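Local structure of acetamidase (Bacillus halodurans, 2II1) at residues L264-Y272 against R284-L295. The protein binds calcium ions and probably hydrolyses carbon-nitrogen bonds in linear amides. Sequence-based numbering, arbitrary orientation.
Sequences LLSGAGDLY and RFSLALHYFEKL
Phe-285 reaches across to helix 264-268, its CG anti to the backbone N (chi1 -160°). The ring's CZ lies 3.6 Å from Leu-265 CB, Leu-265 CD1 sits over one face near the rim, and Asp-270 O stands above the centre of the opposite face. Leu-271 CB lies 4.0 Å from Phe-285 CD2. Gly-269 suits the passage from helix to strand, since a beta carbon there would run into Phe-285 CE1. With an alanine at Phe-285, a gap is likely to open between helix and strand, leaving Leu-265 and Leu-271 without the ring they pack on. Farther along, Leu-287 CD2 meets Leu-264 CD2 at 4.1 Å, the two side chains crossing at about a right angle, and the small methyl of Ala-268 lets Tyr-291 of helix 289-294 come close.

The strands belong to an antiparallel beta hairpin, 270-275 with 281-288, at the edge of this chain's mixed sheet; strand 225-232 flanks 281-288 on its other side. Asp-270 and Ser-286 form a hydrogen-bonded pair, with N-H...O angles near 169° in both directions. Tyr-272 and Arg-284 form another, whose Tyr-272 N to Arg-284 O bond is 2.7 Å long.

On the face bearing these two pairs, the edge of the Tyr-272 ring meets Ser-286 CB, 3.7 Å from CE2. Tyr-272 CB lies over one face of the Arg-284 guanidinium, whose NH2 makes salt bridges to Asp-160 and Asp-189. Asp-270 OD1 salt-bridges Lys-159 of the second subunit, while a water links Asp-270 OD2 to Ser-286 O. Another water, donating to Ala-268 O and accepting from Ala-288 N, bridges the two backbones beyond the Asp-270 and Ser-286 pair.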
loop_
_atom_site.group_PDB
_atom_site.type_symbol
_atom_site.label_atom_id
_atom_site.label_comp_id
_atom_site.label_asym_id
_atom_site.label_seq_id
_atom_site.Cartn_x
_atom_site.Cartn_y
_atom_site.Cartn_z
ATOM N N LEU A 264 -17.801 4.064 -0.420
ATOM C CA LEU A 264 -17.550 2.637 -0.340
ATOM C C LEU A 264 -16.047 2.361 -0.372
ATOM O O LEU A 264 -15.576 1.545 0.413
ATOM C CB LEU A 264 -18.291 1.855 -1.431
ATOM C CG LEU A 264 -18.077 0.345 -1.348
ATOM C CD1 LEU A 264 -18.735 -0.255 -0.110
ATOM C CD2 LEU A 264 -18.558 -0.361 -2.637
ATOM N N LEU A 265 -15.319 3.043 -1.264
ATOM C CA LEU A 265 -13.875 2.864 -1.423
ATOM C C LEU A 265 -13.099 3.299 -0.172
ATOM O O LEU A 265 -12.237 2.566 0.321
ATOM C CB LEU A 265 -13.351 3.676 -2.626
ATOM C CG LEU A 265 -13.836 3.296 -4.043
ATOM C CD1 LEU A 265 -12.949 3.923 -5.130
ATOM C CD2 LEU A 265 -13.929 1.808 -4.205
ATOM N N SER A 266 -13.395 4.507 0.298
ATOM C CA SER A 266 -12.789 5.057 1.510
ATOM C C SER A 266 -13.047 4.170 2.717
ATOM O O SER A 266 -12.173 3.997 3.588
ATOM C CB SER A 266 -13.319 6.458 1.749
ATOM O OG SER A 266 -12.368 7.246 2.410
ATOM N N GLY A 267 -14.238 3.583 2.773
ATOM C CA GLY A 267 -14.600 2.717 3.894
ATOM C C GLY A 267 -14.203 1.243 3.824
ATOM O O GLY A 267 -14.041 0.599 4.865
ATOM N N ALA A 268 -14.090 0.694 2.615
ATOM C CA ALA A 268 -14.036 -0.761 2.431
ATOM C C ALA A 268 -12.901 -1.193 1.499
ATOM O O ALA A 268 -12.565 -2.350 1.461
ATOM C CB ALA A 268 -15.388 -1.239 1.839
ATOM N N GLY A 269 -12.345 -0.275 0.712
ATOM C CA GLY A 269 -11.294 -0.632 -0.219
ATOM C C GLY A 269 -9.940 -0.250 0.302
ATOM O O GLY A 269 -9.841 0.478 1.281
ATOM N N ASP A 270 -8.888 -0.723 -0.360
ATOM C CA ASP A 270 -7.525 -0.322 0.011
ATOM C C ASP A 270 -6.671 0.121 -1.166
ATOM O O ASP A 270 -6.665 -0.519 -2.219
ATOM C CB ASP A 270 -6.831 -1.479 0.698
ATOM C CG ASP A 270 -7.467 -1.838 2.017
ATOM O OD1 ASP A 270 -7.200 -1.145 3.020
ATOM O OD2 ASP A 270 -8.214 -2.837 2.063
ATOM N N LEU A 271 -5.910 1.197 -0.968
ATOM C CA LEU A 271 -4.971 1.667 -1.946
ATOM C C LEU A 271 -3.645 1.031 -1.605
ATOM O O LEU A 271 -3.170 1.155 -0.497
ATOM C CB LEU A 271 -4.834 3.196 -1.880
ATOM C CG LEU A 271 -3.863 3.878 -2.824
ATOM C CD1 LEU A 271 -4.258 3.667 -4.276
ATOM C CD2 LEU A 271 -3.825 5.363 -2.424
ATOM N N TYR A 272 -3.046 0.372 -2.590
ATOM C CA TYR A 272 -1.759 -0.292 -2.448
ATOM C C TYR A 272 -0.743 0.235 -3.456
ATOM O O TYR A 272 -1.093 0.765 -4.509
ATOM C CB TYR A 272 -1.897 -1.798 -2.692
ATOM C CG TYR A 272 -2.730 -2.569 -1.685
ATOM C CD1 TYR A 272 -2.358 -2.621 -0.331
ATOM C CD2 TYR A 272 -3.875 -3.257 -2.079
ATOM C CE1 TYR A 272 -3.103 -3.329 0.594
ATOM C CE2 TYR A 272 -4.623 -3.983 -1.159
ATOM C CZ TYR A 272 -4.232 -4.007 0.173
ATOM O OH TYR A 272 -4.962 -4.724 1.073
ATOM N N ARG A 284 -2.138 0.450 -7.016
ATOM C CA ARG A 284 -3.419 -0.245 -7.298
ATOM C C ARG A 284 -4.454 -0.036 -6.223
ATOM O O ARG A 284 -4.132 -0.026 -5.038
ATOM C CB ARG A 284 -3.261 -1.761 -7.575
ATOM C CG ARG A 284 -2.616 -2.588 -6.500
ATOM C CD ARG A 284 -1.936 -3.825 -7.094
ATOM N NE ARG A 284 -1.568 -4.774 -6.033
ATOM C CZ ARG A 284 -0.506 -4.657 -5.242
ATOM N NH1 ARG A 284 0.327 -3.645 -5.374
ATOM N NH2 ARG A 284 -0.272 -5.550 -4.290
ATOM N N PHE A 285 -5.705 0.137 -6.645
ATOM C CA PHE A 285 -6.820 0.152 -5.701
ATOM C C PHE A 285 -7.546 -1.171 -5.778
ATOM O O PHE A 285 -7.982 -1.575 -6.866
ATOM C CB PHE A 285 -7.827 1.283 -5.967
ATOM C CG PHE A 285 -8.672 1.580 -4.768
ATOM C CD1 PHE A 285 -9.785 0.819 -4.472
ATOM C CD2 PHE A 285 -8.271 2.547 -3.873
ATOM C CE1 PHE A 285 -10.505 1.053 -3.308
ATOM C CE2 PHE A 285 -8.987 2.798 -2.750
ATOM C CZ PHE A 285 -10.126 2.051 -2.469
ATOM N N SER A 286 -7.740 -1.777 -4.600
ATOM C CA SER A 286 -8.286 -3.110 -4.454
ATOM C C SER A 286 -9.585 -3.104 -3.622
ATOM O O SER A 286 -9.642 -2.508 -2.520
ATOM C CB SER A 286 -7.249 -4.012 -3.801
ATOM O OG SER A 286 -7.761 -5.276 -3.486
ATOM N N LEU A 287 -10.621 -3.756 -4.162
ATOM C CA LEU A 287 -11.870 -3.961 -3.439
ATOM C C LEU A 287 -12.340 -5.439 -3.534
ATOM O O LEU A 287 -12.258 -6.043 -4.603
ATOM C CB LEU A 287 -12.923 -3.014 -3.992
ATOM C CG LEU A 287 -14.277 -2.962 -3.295
ATOM C CD1 LEU A 287 -14.208 -2.278 -1.880
ATOM C CD2 LEU A 287 -15.272 -2.283 -4.213
ATOM N N ALA A 288 -12.860 -5.978 -2.423
ATOM C CA ALA A 288 -13.331 -7.363 -2.317
ATOM C C ALA A 288 -14.437 -7.708 -3.326
ATOM O O ALA A 288 -15.371 -6.936 -3.518
ATOM C CB ALA A 288 -13.814 -7.649 -0.905
ATOM N N LEU A 289 -14.322 -8.870 -3.971
ATOM C CA LEU A 289 -15.259 -9.243 -5.055
ATOM C C LEU A 289 -16.685 -9.414 -4.527
ATOM O O LEU A 289 -17.658 -9.261 -5.267
ATOM C CB LEU A 289 -14.822 -10.543 -5.741
ATOM C CG LEU A 289 -13.480 -10.557 -6.472
ATOM C CD1 LEU A 289 -13.049 -12.015 -6.655
ATOM C CD2 LEU A 289 -13.573 -9.844 -7.787
ATOM N N HIS A 290 -16.834 -9.725 -3.251
ATOM C CA HIS A 290 -18.184 -9.905 -2.727
ATOM C C HIS A 290 -19.014 -8.609 -2.753
ATOM O O HIS A 290 -20.235 -8.693 -2.702
ATOM C CB HIS A 290 -18.155 -10.546 -1.331
ATOM C CG HIS A 290 -17.663 -9.633 -0.248
ATOM N ND1 HIS A 290 -18.461 -8.665 0.331
ATOM C CD2 HIS A 290 -16.461 -9.548 0.370
ATOM C CE1 HIS A 290 -17.768 -8.018 1.250
ATOM N NE2 HIS A 290 -16.551 -8.535 1.298
ATOM N N TYR A 291 -18.366 -7.433 -2.852
ATOM C CA TYR A 291 -19.060 -6.144 -3.021
ATOM C C TYR A 291 -19.583 -5.982 -4.447
ATOM O O TYR A 291 -20.705 -5.499 -4.662
ATOM C CB TYR A 291 -18.151 -4.945 -2.643
ATOM C CG TYR A 291 -17.769 -4.882 -1.167
ATOM C CD1 TYR A 291 -18.725 -4.599 -0.190
ATOM C CD2 TYR A 291 -16.461 -5.120 -0.750
ATOM C CE1 TYR A 291 -18.387 -4.538 1.146
ATOM C CE2 TYR A 291 -16.118 -5.069 0.595
ATOM C CZ TYR A 291 -17.088 -4.773 1.533
ATOM O OH TYR A 291 -16.767 -4.735 2.852
ATOM N N PHE A 292 -18.782 -6.408 -5.419
ATOM C CA PHE A 292 -19.217 -6.491 -6.811
ATOM C C PHE A 292 -20.364 -7.488 -6.985
ATOM O O PHE A 292 -21.257 -7.241 -7.767
ATOM C CB PHE A 292 -18.056 -6.870 -7.731
ATOM C CG PHE A 292 -16.967 -5.862 -7.743
ATOM C CD1 PHE A 292 -17.067 -4.729 -8.513
ATOM C CD2 PHE A 292 -15.854 -6.012 -6.928
ATOM C CE1 PHE A 292 -16.055 -3.785 -8.475
ATOM C CE2 PHE A 292 -14.862 -5.054 -6.893
ATOM C CZ PHE A 292 -14.971 -3.956 -7.668
ATOM N N GLU A 293 -20.346 -8.609 -6.276
ATOM C CA GLU A 293 -21.451 -9.583 -6.369
ATOM C C GLU A 293 -22.744 -8.916 -5.882
ATOM O O GLU A 293 -23.758 -8.938 -6.563
ATOM C CB GLU A 293 -21.176 -10.835 -5.526
ATOM C CG GLU A 293 -19.862 -11.542 -5.826
ATOM N N LYS A 294 -22.680 -8.321 -4.695
ATOM C CA LYS A 294 -23.756 -7.495 -4.133
ATOM C C LYS A 294 -24.287 -6.434 -5.111
ATOM O O LYS A 294 -25.493 -6.286 -5.266
ATOM C CB LYS A 294 -23.286 -6.799 -2.837
ATOM C CG LYS A 294 -23.138 -7.696 -1.607
ATOM C CD LYS A 294 -22.338 -6.978 -0.494
ATOM C CE LYS A 294 -21.951 -7.902 0.647
ATOM N NZ LYS A 294 -23.025 -8.916 0.945
ATOM N N LEU A 295 -23.394 -5.712 -5.785
ATOM C CA LEU A 295 -23.804 -4.675 -6.728
ATOM C C LEU A 295 -24.262 -5.216 -8.090
ATOM O O LEU A 295 -24.620 -4.434 -8.950
ATOM C CB LEU A 295 -22.685 -3.644 -6.927
ATOM C CG LEU A 295 -22.422 -2.753 -5.712
ATOM C CD1 LEU A 295 -21.099 -2.007 -5.858
ATOM C CD2 LEU A 295 -23.608 -1.792 -5.488
HETATM O O HOH W 1 -11.818 -4.485 -0.156
HETATM O O HOH W 2 -8.956 -4.250 -0.394
#